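Local atomic coordinates of glutathione synthetase-like effector 30 (Gpa-GSS30-apo) (Globodera pallida, PDB entry 5OET), a protein that acts as an effector of a plant-parasitic nematode, having arisen by neofunctionalization of a housekeeping glutathione synthetase, an ATP-dependent ligase. Residues A[38-43]-A[209-214]; A[186-191]-A[337-342]; A[192-197]-A[310-315]. All blocks are in the same frame, centred on the assembly; numbering follows the deposited sequence.

Interaction 1 (A[38-43]-A[209-214]); sequences PNIEQD and SNAGID
Ile40 rests against Ala211 and Ile213, which lie on either side of Gly212, the glycine of the Schellman motif that ends helix 196-210. The branching of Ile40 at CB explains how one residue reaches both. Ile40 CB itself stays back, about 5.1 Å from Ile213 CG1. Its methyl CG2 lies anti to the backbone N and meets the methyl of Ala211 head on, with Ile40 CG2 and Ala211 CB 4.0 Å apart. The other branch leaves beside the backbone N (chi1 -63°) and brings Ile40 CG1 to 4.5 Å from Ile213 CG1, a looser methylene-to-methylene contact. Beyond it, Ile40 CD1 runs on at 4.9 Å from Ile213 CG1. Tyr35 and Tyr92 also pack on the Ile40 side chain, while Ile213 leans on Tyr523 of strand 517-524. The contact thus joins the N-terminal loop leading into helix 44-59 to the far end of helix 196-210, at the surface and near the second subunit, whose Glu270 receives a weak hydrogen bond from Asn210 ND2. Gly212, at a phi of 92°, turns the chain out of the helix, and Gly212 N bonds to Ser209 O at 3.2 Å.

Interaction 2 (A[186-191]-A[337-342]); sequences VNTGAI and KTPPYI
A cis-prolyl turn following strand 336-337 packs the ring of Pro339 against Thr188 and Gly189, where strand 179-188 passes into a loop. The cis peptide lies between Thr338 and Pro339, and the ring it presents makes van der Waals contact. Its outer carbon, Pro339 CG, sits against the branched end of Thr188, 3.5 Å from OG1 and 4.1 Å from CG2. The next ring atom, Pro339 CD, faces the backbone, 3.7 Å from Gly189 CA. Thr188 and the ring meet at a slant, the threonine offering both branches. Its OG1 lies opposite the backbone N across the CA-CB bond (chi1 -165°), and there it also hydrogen-bonds to Cys164 O, which helps to hold the rotation of the side chain. Cys164 is in turn tied to Cys480 by a disulfide. Gly189 holds a phi of 82° and a psi of -125°, a conformation that suits a residue without a side chain, and Gly189 CA comes to 4.1 Å from Thr338 O. Just beyond it the chain folds back in an inverse gamma turn centred on Ala190, closed by a weak bond from Ile191 N to Gly189 O. In the 337-342 segment, Thr338 OG1 is engaged with Val311 O and Asp313 N, so the turn is pinned to strand 306-314. The contact therefore bridges two sheets: strand 179-188, paired with strand 160-173 in the large mixed sheet, and strand 336-337 at the margin of the six-stranded sheet, with helix 342-345 continuing from the prolines.

Interaction 3 (A[192-197]-A[310-315]); sequences GSFGTT and VVFDRL
Arg314 approaches the ring of Phe194 from its rim. Arg314 NH2 lies at the ring edge and in the ring plane, 3.8 Å from Phe194 CD2 and 4.0 Å from CE2, and the guanidinium is turned 53° from the phenyl plane. The charged group therefore neither stacks on Phe194 nor sits over its pi face; the two side chains slant past one another. The bends of the arginine account for this approach. Its chain folds at both chi2 (-75°) and chi3 (-83°), which carries the guanidinium toward the 192-197 segment although the side chain does not set out in that direction. On the way, the CD methylene passes over one face of Phe312, 3.7 Å above the ring plane and displaced toward its rim. Phe312, two residues earlier on the same strand, closes the triangle, its CZ lying 4.4 Å from Phe194 CE2. These side chains fill the space between the loop that leads into helix 196-210 and strand 306-314, which runs parallel to strand 246-251 in the mixed six-stranded sheet, whose parallel strands and covering helices are consistent with a Rossmann-like fold. Helix 259-270, the helix of the beta-alpha-beta crossover between strands 246-251 and 279-283, covers the cluster: Ile265 touches both phenylalanines. Further rings extend it, Phe249 meeting Phe312 at nearly a right angle and Phe478 also meeting Phe194. Buried among these aromatic groups, the guanidinium finds partners for two of its nitrogens outside the two segments. NE bonds to Ser262 OG and NH2 to Ile191 O, which together restrict its rotation. Glu261 packs on Arg314 as well, while its OE1 accepts a hydrogen bond from Ser193 N.

How the interactions relate
Interactions 2 and 3 are neighbours near the centre of the chain, their centres about 10 Å apart, whereas interaction 1 lies at the periphery, its centre some 34 Å from that of interaction 3. Interactions 1 and 3 nevertheless share helix 196-210, interaction 3 at its start and interaction 1 at its end, and segments 186-191 and 192-197 are consecutive. Chemistry follows position. The surface contact is purely aliphatic; interaction 2, partly buried, sets a proline ring on a threonine and a glycine; the fully buried interaction 3 combines aromatic rings with an arginine hydrogen-bonded to surrounding polar atoms. Hydrogen bonds and van der Waals packing couple interactions 2 and 3 directly, while interaction 1 touches neither.

Interaction 1 (A[38-43]-A[209-214])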
loop_
_atom_site.group_PDB
_atom_site.type_symbol
_atom_site.label_atom_id
_atom_site.label_comp_id
_atom_site.label_asym_id
_atom_site.label_seq_id
_atom_site.Cartn_x
_atom_site.Cartn_y
_atom_site.Cartn_z
ATOM N N PRO A 38 15.630 -11.453 19.792
ATOM C CA PRO A 38 16.872 -12.160 19.416
ATOM C C PRO A 38 16.743 -13.680 19.213
ATOM O O PRO A 38 17.324 -14.190 18.271
ATOM C CB PRO A 38 17.813 -11.854 20.576
ATOM C CG PRO A 38 17.354 -10.528 21.060
ATOM C CD PRO A 38 15.867 -10.486 20.875
ATOM N N ASN A 39 15.957 -14.369 20.054
ATOM C CA ASN A 39 15.756 -15.840 19.961
ATOM C C ASN A 39 14.838 -16.304 18.826
ATOM O O ASN A 39 14.522 -17.484 18.733
ATOM C CB ASN A 39 15.231 -16.415 21.287
ATOM C CG ASN A 39 16.145 -16.124 22.453
ATOM O OD1 ASN A 39 15.691 -15.991 23.581
ATOM N ND2 ASN A 39 17.436 -16.000 22.185
ATOM N N ILE A 40 14.397 -15.389 17.973
ATOM C CA ILE A 40 13.729 -15.752 16.729
ATOM C C ILE A 40 14.781 -16.189 15.713
ATOM O O ILE A 40 14.700 -17.291 15.191
ATOM C CB ILE A 40 12.906 -14.573 16.157
ATOM C CG1 ILE A 40 11.792 -14.198 17.143
ATOM C CG2 ILE A 40 12.359 -14.913 14.773
ATOM C CD1 ILE A 40 11.015 -12.951 16.771
ATOM N N GLU A 41 15.751 -15.314 15.445
ATOM C CA GLU A 41 16.747 -15.510 14.386
ATOM C C GLU A 41 17.970 -14.633 14.654
ATOM O O GLU A 41 17.827 -13.483 15.072
ATOM C CB GLU A 41 16.136 -15.198 13.005
ATOM C CG GLU A 41 17.039 -15.429 11.787
ATOM C CD GLU A 41 17.413 -16.902 11.536
ATOM O OE1 GLU A 41 16.506 -17.680 11.148
ATOM O OE2 GLU A 41 18.617 -17.286 11.696
ATOM N N GLN A 42 19.160 -15.198 14.442
ATOM C CA GLN A 42 20.441 -14.470 14.576
ATOM C C GLN A 42 21.404 -14.623 13.385
ATOM O O GLN A 42 22.534 -14.167 13.452
ATOM C CB GLN A 42 21.154 -14.865 15.888
ATOM C CG GLN A 42 21.626 -13.660 16.701
ATOM C CD GLN A 42 20.466 -12.974 17.377
ATOM O OE1 GLN A 42 20.123 -11.829 17.079
ATOM N NE2 GLN A 42 19.817 -13.697 18.262
ATOM N N ASP A 43 20.960 -15.235 12.291
ATOM C CA ASP A 43 21.729 -15.215 11.056
ATOM C C ASP A 43 21.593 -13.806 10.470
ATOM O O ASP A 43 20.477 -13.378 10.211
ATOM C CB ASP A 43 21.226 -16.286 10.080
ATOM C CG ASP A 43 22.170 -16.493 8.906
ATOM O OD1 ASP A 43 22.611 -15.488 8.311
ATOM O OD2 ASP A 43 22.487 -17.664 8.590
ATOM N N SER A 209 4.355 -14.926 12.262
ATOM C CA SER A 209 3.787 -16.099 11.588
ATOM C C SER A 209 4.706 -16.759 10.546
ATOM O O SER A 209 4.777 -17.974 10.482
ATOM C CB SER A 209 2.466 -15.689 10.910
ATOM O OG SER A 209 1.904 -16.762 10.184
ATOM N N ASN A 210 5.386 -15.971 9.728
ATOM C CA ASN A 210 6.312 -16.513 8.713
ATOM C C ASN A 210 7.538 -17.177 9.311
ATOM O O ASN A 210 8.154 -17.988 8.641
ATOM C CB ASN A 210 6.826 -15.422 7.752
ATOM C CG ASN A 210 5.943 -15.211 6.539
ATOM O OD1 ASN A 210 5.098 -16.042 6.189
ATOM N ND2 ASN A 210 6.172 -14.088 5.860
ATOM N N ALA A 211 7.910 -16.798 10.532
ATOM C CA ALA A 211 9.030 -17.405 11.256
ATOM C C ALA A 211 8.621 -18.563 12.192
ATOM O O ALA A 211 9.458 -19.076 12.924
ATOM C CB ALA A 211 9.760 -16.335 12.051
ATOM N N GLY A 212 7.344 -18.959 12.183
ATOM C CA GLY A 212 6.876 -20.102 12.963
ATOM C C GLY A 212 6.345 -19.808 14.350
ATOM O O GLY A 212 5.671 -20.650 14.938
ATOM N N ILE A 213 6.602 -18.614 14.863
ATOM C CA ILE A 213 6.171 -18.245 16.213
ATOM C C ILE A 213 4.657 -17.972 16.175
ATOM O O ILE A 213 4.098 -17.645 15.109
ATOM C CB ILE A 213 6.960 -17.004 16.725
ATOM C CG1 ILE A 213 8.494 -17.146 16.568
ATOM C CG2 ILE A 213 6.498 -16.581 18.111
ATOM C CD1 ILE A 213 9.105 -18.515 16.758
ATOM N N ASP A 214 3.992 -18.148 17.314
ATOM C CA ASP A 214 2.577 -17.810 17.469
ATOM C C ASP A 214 2.315 -16.294 17.254
ATOM O O ASP A 214 1.397 -15.891 16.512
ATOM C CB ASP A 214 2.122 -18.266 18.872
ATOM C CG ASP A 214 0.633 -18.006 19.154
ATOM O OD1 ASP A 214 -0.172 -17.918 18.203
ATOM O OD2 ASP A 214 0.269 -17.897 20.346
#

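Interaction 2 (A[186-191]-A[337-342])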
loop_
_atom_site.group_PDB
_atom_site.type_symbol
_atom_site.label_atom_id
_atom_site.label_comp_id
_atom_site.label_asym_id
_atom_site.label_seq_id
_atom_site.Cartn_x
_atom_site.Cartn_y
_atom_site.Cartn_z
ATOM N N VAL A 186 -1.070 12.757 26.757
ATOM C CA VAL A 186 -2.322 12.655 25.990
ATOM C C VAL A 186 -2.304 13.650 24.830
ATOM O O VAL A 186 -1.796 14.758 24.953
ATOM C CB VAL A 186 -3.596 12.864 26.838
ATOM C CG1 VAL A 186 -3.867 11.634 27.669
ATOM C CG2 VAL A 186 -3.501 14.081 27.750
ATOM N N ASN A 187 -2.844 13.214 23.703
ATOM C CA ASN A 187 -2.872 13.981 22.471
ATOM C C ASN A 187 -4.277 13.969 21.903
ATOM O O ASN A 187 -4.996 12.972 22.033
ATOM C CB ASN A 187 -1.945 13.350 21.444
ATOM C CG ASN A 187 -0.539 13.219 21.950
ATOM O OD1 ASN A 187 0.151 14.222 22.130
ATOM N ND2 ASN A 187 -0.108 11.975 22.202
ATOM N N THR A 188 -4.653 15.078 21.273
ATOM C CA THR A 188 -5.895 15.165 20.507
ATOM C C THR A 188 -5.660 16.078 19.309
ATOM O O THR A 188 -4.598 16.664 19.185
ATOM C CB THR A 188 -7.082 15.662 21.393
ATOM O OG1 THR A 188 -8.318 15.410 20.727
ATOM C CG2 THR A 188 -6.988 17.151 21.740
ATOM N N GLY A 189 -6.647 16.195 18.435
ATOM C CA GLY A 189 -6.510 17.033 17.255
ATOM C C GLY A 189 -5.786 16.304 16.150
ATOM O O GLY A 189 -6.205 15.218 15.756
ATOM N N ALA A 190 -4.705 16.885 15.640
ATOM C CA ALA A 190 -4.067 16.363 14.428
ATOM C C ALA A 190 -3.219 15.163 14.794
ATOM O O ALA A 190 -1.995 15.230 14.857
ATOM C CB ALA A 190 -3.239 17.436 13.730
ATOM N N ILE A 191 -3.907 14.056 15.012
ATOM C CA ILE A 191 -3.316 12.866 15.576
ATOM C C ILE A 191 -2.647 12.042 14.491
ATOM O O ILE A 191 -3.261 11.745 13.467
ATOM C CB ILE A 191 -4.399 12.017 16.293
ATOM C CG1 ILE A 191 -4.805 12.700 17.599
ATOM C CG2 ILE A 191 -3.893 10.617 16.626
ATOM C CD1 ILE A 191 -6.158 12.236 18.116
ATOM N N LYS A 337 -16.655 19.931 14.773
ATOM C CA LYS A 337 -15.187 20.023 14.797
ATOM C C LYS A 337 -14.622 18.789 15.474
ATOM O O LYS A 337 -15.338 18.078 16.187
ATOM C CB LYS A 337 -14.714 21.279 15.534
ATOM C CG LYS A 337 -14.583 22.521 14.659
ATOM C CD LYS A 337 -15.922 23.075 14.220
ATOM C CE LYS A 337 -16.745 23.583 15.389
ATOM N NZ LYS A 337 -17.942 24.336 14.919
ATOM N N THR A 338 -13.327 18.555 15.262
ATOM C CA THR A 338 -12.686 17.253 15.552
ATOM C C THR A 338 -11.295 17.389 16.208
ATOM O O THR A 338 -10.309 16.980 15.600
ATOM C CB THR A 338 -12.500 16.449 14.233
ATOM O OG1 THR A 338 -11.560 17.138 13.389
ATOM C CG2 THR A 338 -13.844 16.244 13.471
ATOM N N PRO A 339 -11.183 17.938 17.416
ATOM C CA PRO A 339 -12.284 18.459 18.189
ATOM C C PRO A 339 -12.256 19.976 18.149
ATOM O O PRO A 339 -11.335 20.553 17.590
ATOM C CB PRO A 339 -11.958 17.939 19.597
ATOM C CG PRO A 339 -10.466 17.922 19.643
ATOM C CD PRO A 339 -9.955 17.915 18.224
ATOM N N PRO A 340 -13.242 20.625 18.759
ATOM C CA PRO A 340 -13.166 22.086 18.769
ATOM C C PRO A 340 -11.975 22.611 19.554
ATOM O O PRO A 340 -11.373 21.879 20.322
ATOM C CB PRO A 340 -14.505 22.524 19.390
ATOM C CG PRO A 340 -15.130 21.290 19.948
ATOM C CD PRO A 340 -14.539 20.118 19.232
ATOM N N TYR A 341 -11.658 23.881 19.372
ATOM C CA TYR A 341 -10.430 24.460 19.925
ATOM C C TYR A 341 -10.305 24.381 21.439
ATOM O O TYR A 341 -9.197 24.222 21.941
ATOM C CB TYR A 341 -10.204 25.903 19.437
ATOM C CG TYR A 341 -9.145 25.971 18.380
ATOM C CD1 TYR A 341 -7.805 25.896 18.731
ATOM C CD2 TYR A 341 -9.473 26.063 17.020
ATOM C CE1 TYR A 341 -6.809 25.926 17.763
ATOM C CE2 TYR A 341 -8.484 26.110 16.040
ATOM C CZ TYR A 341 -7.148 26.038 16.425
ATOM O OH TYR A 341 -6.132 26.079 15.496
ATOM N N ILE A 342 -11.428 24.455 22.156
ATOM C CA ILE A 342 -11.451 24.311 23.629
ATOM C C ILE A 342 -10.655 23.104 24.141
ATOM O O ILE A 342 -10.072 23.158 25.232
ATOM C CB ILE A 342 -12.903 24.280 24.181
ATOM C CG1 ILE A 342 -12.932 24.328 25.706
ATOM C CG2 ILE A 342 -13.663 23.043 23.726
ATOM C CD1 ILE A 342 -12.345 25.581 26.294
#

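Interaction 3 (A[192-197]-A[310-315])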
loop_
_atom_site.group_PDB
_atom_site.type_symbol
_atom_site.label_atom_id
_atom_site.label_comp_id
_atom_site.label_asym_id
_atom_site.label_seq_id
_atom_site.Cartn_x
_atom_site.Cartn_y
_atom_site.Cartn_z
ATOM N N GLY A 192 -1.406 11.630 14.752
ATOM C CA GLY A 192 -0.713 10.676 13.897
ATOM C C GLY A 192 -1.164 9.236 14.076
ATOM O O GLY A 192 -1.675 8.853 15.120
ATOM N N SER A 193 -0.962 8.453 13.023
ATOM C CA SER A 193 -1.052 6.984 13.006
ATOM C C SER A 193 -2.441 6.333 13.045
ATOM O O SER A 193 -2.557 5.168 13.408
ATOM C CB SER A 193 -0.162 6.391 14.089
ATOM O OG SER A 193 1.115 7.002 14.038
ATOM N N PHE A 194 -3.486 7.037 12.621
ATOM C CA PHE A 194 -4.762 6.362 12.365
ATOM C C PHE A 194 -4.671 5.263 11.271
ATOM O O PHE A 194 -5.184 4.135 11.446
ATOM C CB PHE A 194 -5.832 7.363 11.942
ATOM C CG PHE A 194 -6.365 8.205 13.055
ATOM C CD1 PHE A 194 -6.926 7.627 14.180
ATOM C CD2 PHE A 194 -6.377 9.575 12.947
ATOM C CE1 PHE A 194 -7.444 8.404 15.199
ATOM C CE2 PHE A 194 -6.899 10.356 13.963
ATOM C CZ PHE A 194 -7.427 9.767 15.093
ATOM N N GLY A 195 -4.038 5.614 10.149
ATOM C CA GLY A 195 -3.934 4.734 8.983
ATOM C C GLY A 195 -2.756 3.776 9.060
ATOM O O GLY A 195 -2.865 2.620 8.630
ATOM N N THR A 196 -1.642 4.239 9.630
ATOM C CA THR A 196 -0.438 3.406 9.746
ATOM C C THR A 196 -0.588 2.229 10.728
ATOM O O THR A 196 0.052 1.181 10.543
ATOM C CB THR A 196 0.831 4.201 10.156
ATOM O OG1 THR A 196 0.723 4.651 11.509
ATOM C CG2 THR A 196 1.073 5.394 9.227
ATOM N N THR A 197 -1.405 2.406 11.764
ATOM C CA THR A 197 -1.485 1.434 12.850
ATOM C C THR A 197 -1.989 0.057 12.471
ATOM O O THR A 197 -1.332 -0.921 12.765
ATOM C CB THR A 197 -2.316 1.993 13.998
ATOM O OG1 THR A 197 -1.659 3.168 14.480
ATOM C CG2 THR A 197 -2.430 0.996 15.153
ATOM N N VAL A 310 -18.870 18.012 8.921
ATOM C CA VAL A 310 -17.747 17.729 9.800
ATOM C C VAL A 310 -16.512 18.382 9.233
ATOM O O VAL A 310 -16.229 18.201 8.064
ATOM C CB VAL A 310 -17.472 16.220 9.853
ATOM C CG1 VAL A 310 -16.350 15.896 10.844
ATOM C CG2 VAL A 310 -18.741 15.466 10.191
ATOM N N VAL A 311 -15.769 19.117 10.050
ATOM C CA VAL A 311 -14.438 19.568 9.641
ATOM C C VAL A 311 -13.390 18.710 10.336
ATOM O O VAL A 311 -13.124 18.866 11.521
ATOM C CB VAL A 311 -14.192 21.055 9.903
ATOM C CG1 VAL A 311 -12.779 21.435 9.474
ATOM C CG2 VAL A 311 -15.171 21.879 9.107
ATOM N N PHE A 312 -12.803 17.792 9.582
ATOM C CA PHE A 312 -11.770 16.938 10.094
ATOM C C PHE A 312 -10.442 17.686 9.949
ATOM O O PHE A 312 -9.911 17.824 8.858
ATOM C CB PHE A 312 -11.845 15.601 9.358
ATOM C CG PHE A 312 -11.140 14.457 10.049
ATOM C CD1 PHE A 312 -11.085 14.334 11.443
ATOM C CD2 PHE A 312 -10.548 13.465 9.284
ATOM C CE1 PHE A 312 -10.433 13.255 12.036
ATOM C CE2 PHE A 312 -9.886 12.388 9.869
ATOM C CZ PHE A 312 -9.833 12.279 11.242
ATOM N N ASP A 313 -9.971 18.248 11.064
ATOM C CA ASP A 313 -8.707 19.014 11.143
ATOM C C ASP A 313 -7.504 18.047 11.101
ATOM O O ASP A 313 -7.337 17.181 11.977
ATOM C CB ASP A 313 -8.622 19.888 12.438
ATOM C CG ASP A 313 -8.898 21.407 12.186
ATOM O OD1 ASP A 313 -8.405 21.934 11.173
ATOM O OD2 ASP A 313 -9.576 22.102 13.007
ATOM N N ARG A 314 -6.668 18.208 10.080
ATOM C CA ARG A 314 -5.434 17.464 9.958
ATOM C C ARG A 314 -4.308 18.486 9.794
ATOM O O ARG A 314 -3.474 18.381 8.901
ATOM C CB ARG A 314 -5.528 16.476 8.789
ATOM C CG ARG A 314 -6.819 15.662 8.750
ATOM C CD ARG A 314 -6.869 14.563 9.801
ATOM N NE ARG A 314 -6.172 13.365 9.328
ATOM C CZ ARG A 314 -5.368 12.577 10.056
ATOM N NH1 ARG A 314 -4.788 11.527 9.468
ATOM N NH2 ARG A 314 -5.119 12.833 11.347
ATOM N N LEU A 315 -4.322 19.473 10.696
ATOM C CA LEU A 315 -3.379 20.588 10.740
ATOM C C LEU A 315 -3.529 21.495 9.497
ATOM O O LEU A 315 -4.363 22.420 9.434
ATOM C CB LEU A 315 -1.933 20.060 10.903
ATOM C CG LEU A 315 -0.959 20.833 11.794
ATOM C CD1 LEU A 315 -1.414 20.685 13.239
ATOM C CD2 LEU A 315 0.502 20.396 11.615
#